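Side-chain contacts in putative diflavin flavoprotein A 3 (PDB 6H0C), which probably carries electrons from NADH to oxygen, reducing it to water, and is represented here by the flavodiiron core of a longer modular protein: residues Gly65-Ile68 and Asp72-Ser75; Ile290-Ser295 and Thr323-Ala328. One frame throughout, in Å; residues are numbered along the deposited sequence.

How the contacts relate
Contact 1 and contact 2 belong to different halves of the flavodiiron core, the metallo-hydrolase part and the flavodoxin-like part; their centres lie about 40 Å apart. Contact 1 is local, joining the end of helix 60-70 to the turn that follows it through leucine and isoleucine branches alone; though about 28 Å from the chain centre it is mostly buried, with Ile-68 exposed. Contact 2 joins pieces 28 residues apart, the loop after an outer strand and the first turn of a helix, and is partly buried, Ala-292 and Ile-325 inside and Glu-293 exposed. No direct hydrogen bond crosses either contact, but in contact 2 a water donates to a carbonyl on each side.

Contact 1 of 2, residues Gly65-Ile68 and Asp72-Ser75; sequences GTLI and DLNS
Leaving helix 60-70, the chain comes round so closely that the CA atoms of Ile-68 and Asp-72 lie 6.2 Å apart, and the short 3-10 turn 73-75 follows at once. From this turn Leu-73 folds back onto the helix. Its CB points at the helix, and its two methyls divide the work. CD1 meets the end of Leu-67, 3.8 Å from CD2 of that residue, with the two side chains passing at a slant; a Leu-67 CG anti to the backbone N (chi1 -175°) carries this branch round to the turn. CD2 of Leu-73 presses on Ile-68, whose side chain runs roughly perpendicular to it; its approach to Ile-68 CG1 is closer than normal van der Waals contact and is doubtful in detail. Helix 60-70 is the crossover of a beta-alpha-beta unit between parallel strands 49-52 and 78-80 of the metallo-hydrolase domain, and Leu-51 and Leu-95 add to the apolar surroundings. Asp-72 OD1 accepts from Asn-74 N at 2.7 Å, 28° out of the carboxylate plane, which makes an Asx turn around Leu-73. The same OD1 also accepts from Asn-74 ND2 at 2.9 Å, through its syn lone pair.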
loop_
_atom_site.group_PDB
_atom_site.type_symbol
_atom_site.label_atom_id
_atom_site.label_comp_id
_atom_site.label_asym_id
_atom_site.label_seq_id
_atom_site.Cartn_x
_atom_site.Cartn_y
_atom_site.Cartn_z
ATOM N N GLY A 65 -0.326 -17.573 18.164
ATOM C CA GLY A 65 -0.268 -18.038 19.535
ATOM C C GLY A 65 -1.405 -17.465 20.347
ATOM O O GLY A 65 -2.057 -18.179 21.100
ATOM N N THR A 66 -1.652 -16.172 20.176
ATOM C CA THR A 66 -2.724 -15.493 20.891
ATOM C C THR A 66 -4.110 -15.910 20.410
ATOM O O THR A 66 -5.005 -16.191 21.207
ATOM C CB THR A 66 -2.596 -13.979 20.747
ATOM O OG1 THR A 66 -1.409 -13.548 21.413
ATOM C CG2 THR A 66 -3.790 -13.293 21.366
ATOM N N LEU A 67 -4.280 -15.945 19.096
ATOM C CA LEU A 67 -5.565 -16.282 18.501
ATOM C C LEU A 67 -6.071 -17.650 18.956
ATOM O O LEU A 67 -7.226 -17.790 19.348
ATOM C CB LEU A 67 -5.461 -16.244 16.977
ATOM C CG LEU A 67 -6.769 -16.452 16.216
ATOM C CD1 LEU A 67 -7.811 -15.425 16.670
ATOM C CD2 LEU A 67 -6.535 -16.379 14.701
ATOM N N ILE A 68 -5.194 -18.648 18.912
ATOM C CA ILE A 68 -5.548 -20.017 19.279
ATOM C C ILE A 68 -6.103 -20.134 20.701
ATOM O O ILE A 68 -6.815 -21.086 21.028
ATOM C CB ILE A 68 -4.329 -20.937 19.134
ATOM C CG1 ILE A 68 -3.941 -21.042 17.661
ATOM C CG2 ILE A 68 -4.621 -22.314 19.686
ATOM C CD1 ILE A 68 -2.604 -21.682 17.434
ATOM N N ASP A 72 -11.051 -21.734 18.384
ATOM C CA ASP A 72 -10.730 -22.978 17.697
ATOM C C ASP A 72 -10.616 -22.694 16.208
ATOM O O ASP A 72 -11.624 -22.450 15.542
ATOM C CB ASP A 72 -11.801 -24.038 17.959
ATOM C CG ASP A 72 -11.445 -25.395 17.378
ATOM O OD1 ASP A 72 -10.698 -25.469 16.378
ATOM O OD2 ASP A 72 -11.921 -26.404 17.933
ATOM N N LEU A 73 -9.396 -22.737 15.683
ATOM C CA LEU A 73 -9.170 -22.390 14.287
ATOM C C LEU A 73 -9.914 -23.326 13.345
ATOM O O LEU A 73 -10.106 -23.010 12.175
ATOM C CB LEU A 73 -7.676 -22.394 13.954
ATOM C CG LEU A 73 -6.901 -21.150 14.388
ATOM C CD1 LEU A 73 -7.688 -19.898 14.046
ATOM C CD2 LEU A 73 -6.619 -21.214 15.864
ATOM N N ASN A 74 -10.343 -24.474 13.852
ATOM C CA ASN A 74 -11.130 -25.390 13.038
ATOM C C ASN A 74 -12.513 -24.833 12.757
ATOM O O ASN A 74 -13.199 -25.314 11.863
ATOM C CB ASN A 74 -11.249 -26.754 13.717
ATOM C CG ASN A 74 -9.936 -27.490 13.758
ATOM O OD1 ASN A 74 -9.504 -28.063 12.760
ATOM N ND2 ASN A 74 -9.283 -27.471 14.913
ATOM N N SER A 75 -12.916 -23.821 13.522
ATOM C CA SER A 75 -14.235 -23.212 13.361
ATOM C C SER A 75 -14.182 -21.950 12.503
ATOM O O SER A 75 -15.212 -21.332 12.224
ATOM C CB SER A 75 -14.840 -22.881 14.723
ATOM O OG SER A 75 -14.035 -21.935 15.406
#

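Contact 2 of 2, residues Ile290-Ser295 and Thr323-Ala328; sequences INAETS and TPIQTA
Ala-292, just past the end of strand 286-291, faces Pro-324 in the first turn of helix 323-335, their CA atoms 5.3 Å apart. The two residues meet reciprocally in van der Waals contact: CB of Pro-324 sits 3.5 Å from the Ala-292 carbonyl O, CB of Ala-292 lies 3.7 Å from the Pro-324 carbonyl O, and the two CB atoms, each pointing across the gap, are 3.9 Å apart. The proline CG reaches past the alanine to the backbone of Glu-293, near its CA. Ile-325 adds a looser apolar contact to the alanine methyl from the buried side. Its CB leaves the helix obliquely to the loop, but the bent chain (chi1 -74°, chi2 -67°) turns CD1 back to 4.2 Å from Ala-292 CB. In this parallel, flavodoxin-like sheet strand 286-291 is an outer strand, and the contact lies beyond its C-terminal end, the end of the sheet at which flavodoxins generally hold FMN. Ala-328, one turn along from Pro-324, looks toward the loop as well and packs on Ile-300 of helix 297-306 and on Ile-261. One water donates to Ala-292 O at 2.8 Å and to Pro-324 O at 3.1 Å, so the helix carbonyl that also receives Ala-328 N is tied to the loop. The loop is turned tightly by Asn-291: its O accepts from both Thr-294 N and Ser-295 N, and its OD1 takes weak bonds from Glu-293 N and Thr-294 N. Its ND2 donates to Pro-152 O, linking the end of the strand to the metallo-hydrolase region.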
loop_
_atom_site.group_PDB
_atom_site.type_symbol
_atom_site.label_atom_id
_atom_site.label_comp_id
_atom_site.label_asym_id
_atom_site.label_seq_id
_atom_site.Cartn_x
_atom_site.Cartn_y
_atom_site.Cartn_z
ATOM N N ILE A 290 3.146 4.481 -10.903
ATOM C CA ILE A 290 2.724 3.443 -11.826
ATOM C C ILE A 290 3.416 2.134 -11.463
ATOM O O ILE A 290 4.653 2.057 -11.444
ATOM C CB ILE A 290 3.066 3.800 -13.274
ATOM C CG1 ILE A 290 2.357 5.089 -13.690
ATOM C CG2 ILE A 290 2.736 2.632 -14.199
ATOM C CD1 ILE A 290 0.903 4.898 -13.989
ATOM N N ASN A 291 2.615 1.122 -11.148
ATOM C CA ASN A 291 3.108 -0.231 -10.930
ATOM C C ASN A 291 3.147 -0.926 -12.290
ATOM O O ASN A 291 2.105 -1.271 -12.848
ATOM C CB ASN A 291 2.206 -0.971 -9.928
ATOM C CG ASN A 291 2.659 -2.397 -9.643
ATOM O OD1 ASN A 291 3.385 -3.004 -10.425
ATOM N ND2 ASN A 291 2.204 -2.945 -8.521
ATOM N N ALA A 292 4.350 -1.096 -12.834
ATOM C CA ALA A 292 4.512 -1.647 -14.177
ATOM C C ALA A 292 3.885 -3.035 -14.283
ATOM O O ALA A 292 3.338 -3.416 -15.319
ATOM C CB ALA A 292 5.990 -1.700 -14.547
ATOM N N GLU A 293 3.954 -3.779 -13.189
ATOM C CA GLU A 293 3.459 -5.148 -13.154
ATOM C C GLU A 293 1.946 -5.231 -13.350
ATOM O O GLU A 293 1.448 -6.159 -13.975
ATOM C CB GLU A 293 3.841 -5.781 -11.821
ATOM C CG GLU A 293 3.929 -7.268 -11.830
ATOM C CD GLU A 293 4.543 -7.786 -10.556
ATOM O OE1 GLU A 293 3.998 -7.492 -9.475
ATOM O OE2 GLU A 293 5.584 -8.468 -10.631
ATOM N N THR A 294 1.214 -4.259 -12.813
ATOM C CA THR A 294 -0.238 -4.364 -12.774
ATOM C C THR A 294 -0.919 -3.285 -13.605
ATOM O O THR A 294 -2.115 -3.357 -13.858
ATOM C CB THR A 294 -0.762 -4.285 -11.330
ATOM O OG1 THR A 294 -0.441 -3.003 -10.784
ATOM C CG2 THR A 294 -0.133 -5.377 -10.468
ATOM N N SER A 295 -0.154 -2.293 -14.034
ATOM C CA SER A 295 -0.697 -1.202 -14.828
ATOM C C SER A 295 -0.973 -1.648 -16.262
ATOM O O SER A 295 -0.356 -2.590 -16.762
ATOM C CB SER A 295 0.270 -0.021 -14.820
ATOM O OG SER A 295 -0.312 1.114 -15.427
ATOM N N THR A 323 10.086 -8.021 -17.426
ATOM C CA THR A 323 9.339 -7.767 -18.645
ATOM C C THR A 323 8.426 -6.538 -18.574
ATOM O O THR A 323 8.369 -5.765 -19.527
ATOM C CB THR A 323 8.508 -8.984 -19.020
ATOM O OG1 THR A 323 9.395 -10.060 -19.335
ATOM C CG2 THR A 323 7.647 -8.681 -20.228
ATOM N N PRO A 324 7.720 -6.335 -17.448
ATOM C CA PRO A 324 6.852 -5.147 -17.368
ATOM C C PRO A 324 7.604 -3.813 -17.447
ATOM O O PRO A 324 7.043 -2.819 -17.921
ATOM C CB PRO A 324 6.179 -5.306 -16.006
ATOM C CG PRO A 324 6.211 -6.805 -15.762
ATOM C CD PRO A 324 7.542 -7.223 -16.288
ATOM N N ILE A 325 8.848 -3.784 -16.979
ATOM C CA ILE A 325 9.676 -2.589 -17.122
ATOM C C ILE A 325 10.065 -2.394 -18.589
ATOM O O ILE A 325 10.068 -1.266 -19.084
ATOM C CB ILE A 325 10.956 -2.662 -16.262
ATOM C CG1 ILE A 325 10.629 -2.450 -14.775
ATOM C CG2 ILE A 325 11.988 -1.650 -16.744
ATOM C CD1 ILE A 325 10.139 -1.051 -14.427
ATOM N N GLN A 326 10.383 -3.485 -19.287
ATOM C CA GLN A 326 10.729 -3.401 -20.710
ATOM C C GLN A 326 9.566 -2.873 -21.561
ATOM O O GLN A 326 9.759 -2.000 -22.411
ATOM C CB GLN A 326 11.190 -4.762 -21.239
ATOM C CG GLN A 326 12.451 -5.288 -20.559
ATOM C CD GLN A 326 12.877 -6.658 -21.076
ATOM O OE1 GLN A 326 12.689 -6.978 -22.251
ATOM N NE2 GLN A 326 13.451 -7.473 -20.195
ATOM N N THR A 327 8.362 -3.387 -21.333
ATOM C CA THR A 327 7.217 -2.922 -22.102
ATOM C C THR A 327 6.845 -1.478 -21.725
ATOM O O THR A 327 6.522 -0.686 -22.610
ATOM C CB THR A 327 5.995 -3.847 -21.930
ATOM O OG1 THR A 327 5.619 -3.890 -20.555
ATOM C CG2 THR A 327 6.334 -5.256 -22.405
ATOM N N ALA A 328 6.893 -1.127 -20.437
ATOM C CA ALA A 328 6.664 0.274 -20.026
ATOM C C ALA A 328 7.672 1.217 -20.703
ATOM O O ALA A 328 7.332 2.336 -21.094
ATOM C CB ALA A 328 6.743 0.420 -18.498
HETATM O O HOH W 1 4.005 -2.291 -17.790
#